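Local coordinates for protein bacterial regulatory proteins, TetR family (Nitrosomonas europaea, PDB 3NI7) that probably binds DNA as a transcriptional regulator of the TetR family, through a predicted helix-turn-helix motif near its N-terminus, at residues A[55-59]-A[102-106]; A[62-66]-A[90-95]; A[66-70]-A[85-89]. All blocks are in the same frame, centred on the assembly; numbering follows the deposited sequence.

Contact 1 (A[55-59]-A[102-106]); sequences IDAWF and TRQMI
I55 and M105 mark the nearest approach of the two backbones, their CA atoms 6.9 Å apart, while the short helix axes of 55-59 and 102-106 stay 11.5 Å apart and run at 131° to each other. Long side chains therefore have to span the gap. The polar part of that span belongs to W58, whose indole NE1 donates to OG1 of T102 over 2.8 Å. An N-H...O angle of 161° makes the bond fairly straight, and the hydroxyl oxygen lies at the edge of the indole, close to its plane. The ring reaches T102 because its CG stands anti to the backbone N (chi1 -172°), directing the indole at the other helix. OG1 of T102 is also hydrogen-bonded to the carbonyl O of Q98, in the short link just before helix 99-108, so two bonds grip this buried hydroxyl.

Selenomethionine M105 crosses the same indole at about a right angle. Its chain is extended beyond CG, which brings SE to 3.5 Å from CD1 of W58, and the approach to the five-membered ring is oblique, a Met-aromatic contact. Nearer the backbone, M105 and I55 slide past each other in opposite directions, with CB of M105 at 4.1 Å from CD1 of I55. F59 contributes its far end: CZ of its ring lies 3.6 Å from CD1 of I106, and the methyl CG2 of T102 also approaches CZ.

V13 and V17 of helix 7-22 pack on W58, and L95 of helix 80-96 touches W58, F59 and T102. The arrangement fits the junction expected in a TetR-type regulator, where the long helix following the helix-turn-helix region, here 51-69, runs from the DNA-binding part into the helical C-terminal body, to which 99-108 belongs.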
# COMPACT_ATOMS: atom_id res chain seq x y z
N ILE A 55 -13.24 4.20 14.24
CA ILE A 55 -12.58 3.58 13.13
C ILE A 55 -12.20 2.16 13.54
O ILE A 55 -12.53 1.17 12.84
CB ILE A 55 -11.35 4.37 12.66
CG1 ILE A 55 -11.76 5.81 12.34
CG2 ILE A 55 -10.70 3.66 11.39
CD1 ILE A 55 -10.73 6.63 11.63
N ASP A 56 -11.54 2.06 14.69
CA ASP A 56 -11.26 0.75 15.25
C ASP A 56 -12.47 -0.17 15.21
O ASP A 56 -12.39 -1.25 14.59
CB ASP A 56 -10.75 0.85 16.69
CG ASP A 56 -9.28 0.64 16.77
OD1 ASP A 56 -8.74 0.13 15.75
OD2 ASP A 56 -8.65 0.98 17.83
N ALA A 57 -13.58 0.26 15.86
CA ALA A 57 -14.79 -0.58 15.91
C ALA A 57 -15.30 -0.99 14.49
O ALA A 57 -15.79 -2.12 14.28
CB ALA A 57 -15.83 0.07 16.64
N TRP A 58 -15.13 -0.09 13.52
CA TRP A 58 -15.58 -0.36 12.17
C TRP A 58 -14.76 -1.52 11.56
O TRP A 58 -15.30 -2.46 10.94
CB TRP A 58 -15.40 0.90 11.31
CG TRP A 58 -15.99 0.81 9.96
CD1 TRP A 58 -15.35 0.96 8.79
CD2 TRP A 58 -17.36 0.56 9.64
NE1 TRP A 58 -16.23 0.83 7.74
CE2 TRP A 58 -17.47 0.57 8.25
CE3 TRP A 58 -18.50 0.33 10.41
CZ2 TRP A 58 -18.65 0.36 7.61
CZ3 TRP A 58 -19.68 0.12 9.78
CH2 TRP A 58 -19.75 0.13 8.39
N PHE A 59 -13.45 -1.42 11.70
CA PHE A 59 -12.56 -2.43 11.18
C PHE A 59 -12.65 -3.71 12.01
O PHE A 59 -12.46 -4.78 11.49
CB PHE A 59 -11.15 -1.89 11.08
CG PHE A 59 -10.98 -0.94 9.95
CD1 PHE A 59 -11.18 0.40 10.09
CD2 PHE A 59 -10.64 -1.39 8.72
CE1 PHE A 59 -11.03 1.28 9.00
CE2 PHE A 59 -10.50 -0.52 7.65
CZ PHE A 59 -10.70 0.83 7.81
N THR A 102 -15.55 4.52 4.72
CA THR A 102 -14.32 3.79 4.93
C THR A 102 -13.18 4.47 4.22
O THR A 102 -12.14 4.70 4.79
CB THR A 102 -14.42 2.38 4.39
OG1 THR A 102 -15.40 1.65 5.14
CG2 THR A 102 -13.09 1.69 4.52
N ARG A 103 -13.37 4.81 2.96
CA ARG A 103 -12.32 5.49 2.22
C ARG A 103 -11.91 6.72 2.99
O ARG A 103 -10.72 6.93 3.23
CB ARG A 103 -12.77 5.87 0.80
CG ARG A 103 -11.66 6.58 -0.01
CD ARG A 103 -11.94 6.70 -1.52
NE ARG A 103 -13.20 7.38 -1.83
CZ ARG A 103 -14.27 6.81 -2.40
NH1 ARG A 103 -14.29 5.52 -2.75
NH2 ARG A 103 -15.35 7.54 -2.63
N GLN A 104 -12.88 7.53 3.38
CA GLN A 104 -12.61 8.78 4.05
C GLN A 104 -11.83 8.55 5.34
O GLN A 104 -10.86 9.25 5.63
CB GLN A 104 -13.92 9.52 4.31
CG GLN A 104 -14.48 10.13 3.02
CD GLN A 104 -15.83 10.85 3.21
OE1 GLN A 104 -16.71 10.37 3.94
NE2 GLN A 104 -15.99 12.01 2.57
N MSE A 105 -12.24 7.53 6.09
CA MSE A 105 -11.53 7.15 7.31
C MSE A 105 -10.03 6.92 7.10
O MSE A 105 -9.20 7.32 7.96
CB MSE A 105 -12.10 5.86 7.89
CG MSE A 105 -13.46 6.01 8.55
SE MSE A 105 -14.27 4.29 9.10
CE MSE A 105 -15.64 5.03 10.30
N ILE A 106 -9.69 6.29 5.97
CA ILE A 106 -8.32 5.93 5.66
C ILE A 106 -7.58 7.14 5.12
O ILE A 106 -6.50 7.47 5.60
CB ILE A 106 -8.25 4.74 4.67
CG1 ILE A 106 -8.79 3.47 5.33
CG2 ILE A 106 -6.85 4.50 4.22
CD1 ILE A 106 -8.17 3.15 6.68

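Contact 2 (A[62-66]-A[90-95]); sequences ADSRM and IWLDAL
D63 and W91 lie side by side and point the same way, the carboxylate and indole planes only 17° apart. In this nearly coplanar pairing NE1 of W91 donates to OD1 of D63 over 2.6 Å, with an N-H...O angle of 146° and the oxygen tilted slightly from the ring plane. The other carboxylate oxygen, OD2, forms a salt bridge with R124, so D63 is held at both oxygens.

A62 aims its methyl obliquely at the same indole, CB lying 3.3 Å from CD1 of W91. That CB also meets CB of A94 at 3.8 Å, and these small residues suit the close approach, 8.0 Å, of the axes of segments 62-66 and 90-95. Selenomethionine M66 crosses W91 obliquely, SE 4.4 Å from the centroid of the five-membered ring of W91, an oblique Met-aromatic contact. At the more open side R65, bent at chi2 and chi3, folds back so that I90 CG2 lies over one face of its guanidinium.

A leucine in place of W91 would probably leave OD1 of D63 without its indole donor and open a gap beside A62 and M66.

The N-to-C directions of 62-66 and 90-95, on helices 51-69 and 80-96, are 139° apart. Around them, Y156 and F160 of helix 149-164 meet the W91 ring, while T128, W131 and V132 of helix 115-135 touch M66.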
# COMPACT_ATOMS: atom_id res chain seq x y z
N ALA A 62 -15.62 -5.74 10.53
CA ALA A 62 -15.18 -6.55 9.36
C ALA A 62 -14.44 -7.81 9.83
O ALA A 62 -14.88 -8.94 9.58
CB ALA A 62 -14.28 -5.72 8.48
N ASP A 63 -13.44 -7.63 10.68
CA ASP A 63 -12.64 -8.76 11.09
C ASP A 63 -13.54 -9.85 11.66
O ASP A 63 -13.25 -11.03 11.50
CB ASP A 63 -11.60 -8.33 12.13
CG ASP A 63 -10.57 -7.38 11.57
OD1 ASP A 63 -10.58 -7.14 10.34
OD2 ASP A 63 -9.74 -6.87 12.35
N SER A 64 -14.63 -9.47 12.33
CA SER A 64 -15.46 -10.50 12.94
C SER A 64 -16.35 -11.19 11.91
O SER A 64 -16.69 -12.35 12.08
CB SER A 64 -16.33 -9.91 14.01
OG SER A 64 -17.54 -9.60 13.37
N ARG A 65 -16.76 -10.48 10.85
CA ARG A 65 -17.46 -11.16 9.73
C ARG A 65 -16.56 -12.22 9.16
O ARG A 65 -16.92 -13.39 9.02
CB ARG A 65 -17.94 -10.17 8.64
CG ARG A 65 -19.36 -9.53 8.98
CD ARG A 65 -20.51 -10.61 8.97
NE ARG A 65 -20.54 -11.40 7.69
CZ ARG A 65 -20.10 -12.66 7.50
NH1 ARG A 65 -20.19 -13.20 6.28
NH2 ARG A 65 -19.59 -13.41 8.48
N MSE A 66 -15.34 -11.80 8.91
CA MSE A 66 -14.31 -12.70 8.47
C MSE A 66 -14.12 -13.88 9.42
O MSE A 66 -13.91 -15.00 9.02
CB MSE A 66 -13.03 -11.91 8.40
CG MSE A 66 -12.01 -12.51 7.55
SE MSE A 66 -10.79 -11.14 6.89
CE MSE A 66 -9.51 -11.23 8.34
N ILE A 90 -15.14 -11.13 2.19
CA ILE A 90 -16.03 -10.88 3.34
C ILE A 90 -15.61 -9.60 4.05
O ILE A 90 -16.40 -8.75 4.39
CB ILE A 90 -15.98 -11.99 4.39
CG1 ILE A 90 -16.60 -13.27 3.87
CG2 ILE A 90 -16.79 -11.59 5.55
CD1 ILE A 90 -18.11 -13.23 3.85
N TRP A 91 -14.34 -9.45 4.25
CA TRP A 91 -13.86 -8.27 4.92
C TRP A 91 -14.26 -7.03 4.11
O TRP A 91 -14.76 -6.05 4.67
CB TRP A 91 -12.34 -8.35 5.01
CG TRP A 91 -11.72 -7.46 5.96
CD1 TRP A 91 -11.76 -7.57 7.29
CD2 TRP A 91 -10.87 -6.36 5.66
NE1 TRP A 91 -11.01 -6.57 7.87
CE2 TRP A 91 -10.45 -5.81 6.89
CE3 TRP A 91 -10.41 -5.78 4.46
CZ2 TRP A 91 -9.63 -4.69 6.97
CZ3 TRP A 91 -9.60 -4.67 4.53
CH2 TRP A 91 -9.22 -4.13 5.78
N LEU A 92 -14.06 -7.06 2.80
CA LEU A 92 -14.35 -5.84 2.02
C LEU A 92 -15.84 -5.58 1.85
O LEU A 92 -16.27 -4.43 1.85
CB LEU A 92 -13.63 -5.84 0.72
CG LEU A 92 -12.12 -5.63 0.89
CD1 LEU A 92 -11.36 -6.32 -0.25
CD2 LEU A 92 -11.78 -4.15 0.93
N ASP A 93 -16.61 -6.65 1.79
CA ASP A 93 -18.05 -6.54 1.77
C ASP A 93 -18.56 -5.90 3.08
O ASP A 93 -19.40 -5.01 3.09
CB ASP A 93 -18.70 -7.90 1.52
CG ASP A 93 -18.58 -8.35 0.07
OD1 ASP A 93 -17.99 -7.61 -0.77
OD2 ASP A 93 -19.07 -9.45 -0.25
N ALA A 94 -18.03 -6.39 4.20
CA ALA A 94 -18.34 -5.83 5.46
C ALA A 94 -18.12 -4.30 5.41
O ALA A 94 -19.03 -3.49 5.72
CB ALA A 94 -17.48 -6.44 6.50
N LEU A 95 -16.92 -3.91 5.01
CA LEU A 95 -16.61 -2.48 4.92
C LEU A 95 -17.48 -1.81 3.90
O LEU A 95 -17.82 -0.64 4.03
CB LEU A 95 -15.14 -2.27 4.53
CG LEU A 95 -14.13 -2.84 5.55
CD1 LEU A 95 -12.66 -2.75 5.12
CD2 LEU A 95 -14.32 -2.16 6.87

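Contact 3 (A[66-70]-A[85-89]); sequences MLKEA and HHLIM
M66 and L87 carry the apolar side of this contact, at the nearest backbone pair, 5.5 Å between CA of M66 and CA of L87. Their side chains cross at about a right angle, and CG of selenomethionine M66 lies 3.8 Å from CB of L87. The methyl CD2 of L87 reaches on into the end of the opposite segment, 4.1 Å from CB of A70, and also approaches CB of E69. One leucine branch thus touches two consecutive residues of 66-70.

Two further approaches set apolar groups against backbone carbonyls. SE of M66 stands 3.5 Å from O of L87, a position set by CG lying anti to the backbone N (chi1 -160°) and a near-extended chi2; the bend at chi3 only turns the terminal CE. CD2 of L87 lies 3.7 Å from O of M66.

Helices 51-69 and 80-96 are consecutive in the sequence and pack here as a roughly antiparallel helical hairpin, and the contact sits near its turn, where the chain leaves the first helix and returns in the second. W131 of helix 115-135 touches A70 and V132 touches L87, while F75 of the connecting loop also touches L87.

The polar side chains meet at the more accessible margin by van der Waals contact. E69 and H86 cross at about a right angle, yet the carboxylate and imidazole planes are only 17° apart. OE1 of E69 comes to 3.6 Å from CE1 of H86, an oblique approach to a ring carbon. The aliphatic part takes a share too, CG of E69 lying 3.8 Å from ND1 of H86. OE2 of E69 has a long, weak ion pair with NH1 of R65.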
# COMPACT_ATOMS: atom_id res chain seq x y z
N MSE A 66 -15.34 -11.80 8.91
CA MSE A 66 -14.31 -12.70 8.47
C MSE A 66 -14.12 -13.88 9.42
O MSE A 66 -13.91 -15.00 9.02
CB MSE A 66 -13.03 -11.91 8.40
CG MSE A 66 -12.01 -12.51 7.55
SE MSE A 66 -10.79 -11.14 6.89
CE MSE A 66 -9.51 -11.23 8.34
N LEU A 67 -14.20 -13.64 10.71
CA LEU A 67 -14.03 -14.72 11.68
C LEU A 67 -15.17 -15.71 11.63
O LEU A 67 -14.93 -16.91 11.72
CB LEU A 67 -13.91 -14.15 13.09
CG LEU A 67 -13.78 -15.15 14.24
CD1 LEU A 67 -12.54 -15.98 14.03
CD2 LEU A 67 -13.75 -14.48 15.62
N LYS A 68 -16.41 -15.21 11.52
CA LYS A 68 -17.61 -16.07 11.48
C LYS A 68 -17.52 -16.96 10.26
O LYS A 68 -17.78 -18.17 10.31
CB LYS A 68 -18.90 -15.25 11.43
N GLU A 69 -17.09 -16.37 9.17
CA GLU A 69 -16.84 -17.15 7.97
C GLU A 69 -15.80 -18.23 8.23
O GLU A 69 -16.02 -19.40 7.90
CB GLU A 69 -16.37 -16.25 6.81
CG GLU A 69 -16.55 -16.89 5.42
CD GLU A 69 -17.99 -17.29 5.14
OE1 GLU A 69 -18.21 -18.36 4.48
OE2 GLU A 69 -18.89 -16.52 5.60
N ALA A 70 -14.67 -17.85 8.84
CA ALA A 70 -13.53 -18.75 8.99
C ALA A 70 -13.81 -20.01 9.79
O ALA A 70 -12.95 -20.88 9.85
CB ALA A 70 -12.37 -18.02 9.59
N HIS A 85 -9.11 -15.72 -0.79
CA HIS A 85 -9.97 -14.80 -1.58
C HIS A 85 -11.32 -14.61 -0.91
O HIS A 85 -11.91 -13.53 -0.93
CB HIS A 85 -10.14 -15.34 -2.98
CG HIS A 85 -10.98 -14.49 -3.88
ND1 HIS A 85 -12.32 -14.73 -4.08
CD2 HIS A 85 -10.65 -13.45 -4.69
CE1 HIS A 85 -12.79 -13.84 -4.95
NE2 HIS A 85 -11.79 -13.07 -5.35
N HIS A 86 -11.83 -15.67 -0.32
CA HIS A 86 -13.13 -15.59 0.27
C HIS A 86 -13.11 -14.69 1.51
O HIS A 86 -13.98 -13.81 1.69
CB HIS A 86 -13.62 -16.98 0.60
CG HIS A 86 -15.09 -17.02 0.82
ND1 HIS A 86 -15.73 -16.22 1.76
CD2 HIS A 86 -16.07 -17.73 0.20
CE1 HIS A 86 -17.03 -16.44 1.72
NE2 HIS A 86 -17.26 -17.36 0.79
N LEU A 87 -12.14 -14.88 2.39
CA LEU A 87 -12.06 -14.06 3.59
C LEU A 87 -11.84 -12.61 3.25
O LEU A 87 -12.39 -11.75 3.89
CB LEU A 87 -10.91 -14.52 4.49
CG LEU A 87 -10.98 -15.98 4.96
CD1 LEU A 87 -9.65 -16.39 5.58
CD2 LEU A 87 -12.18 -16.13 5.91
N ILE A 88 -11.00 -12.31 2.27
CA ILE A 88 -10.69 -10.91 2.03
C ILE A 88 -11.95 -10.26 1.53
O ILE A 88 -12.35 -9.15 1.96
CB ILE A 88 -9.53 -10.68 1.06
CG1 ILE A 88 -8.20 -11.14 1.71
CG2 ILE A 88 -9.40 -9.19 0.78
CD1 ILE A 88 -7.00 -11.19 0.70
N MSE A 89 -12.66 -10.99 0.70
CA MSE A 89 -13.90 -10.46 0.17
C MSE A 89 -14.92 -10.19 1.26
O MSE A 89 -15.47 -9.11 1.29
CB MSE A 89 -14.46 -11.34 -0.98
CG MSE A 89 -13.70 -11.20 -2.32
SE MSE A 89 -13.11 -9.36 -2.79
CE MSE A 89 -14.82 -8.34 -2.65

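All three contacts use helix 51-69: contact 1 pairs it with helix 99-108, contacts 2 and 3 with helix 80-96, the latter two nested inside the loop closed by contact 1. Contact 1 is the most buried, contacts 2 and 3 partly so, the centre of contact 3 lying farthest from the centre of the chain, about 11 Å. The chemistry follows: contacts 1 and 2 each use an indole N-H, given to a hydroxyl in one and a carboxylate in the other, with selenium beside the ring, whereas contact 3 rests on van der Waals packing. Contacts 1 and 2 touch where L95 packs on W58, F59 and T102 and W91 packs on F59; contacts 2 and 3 share M66.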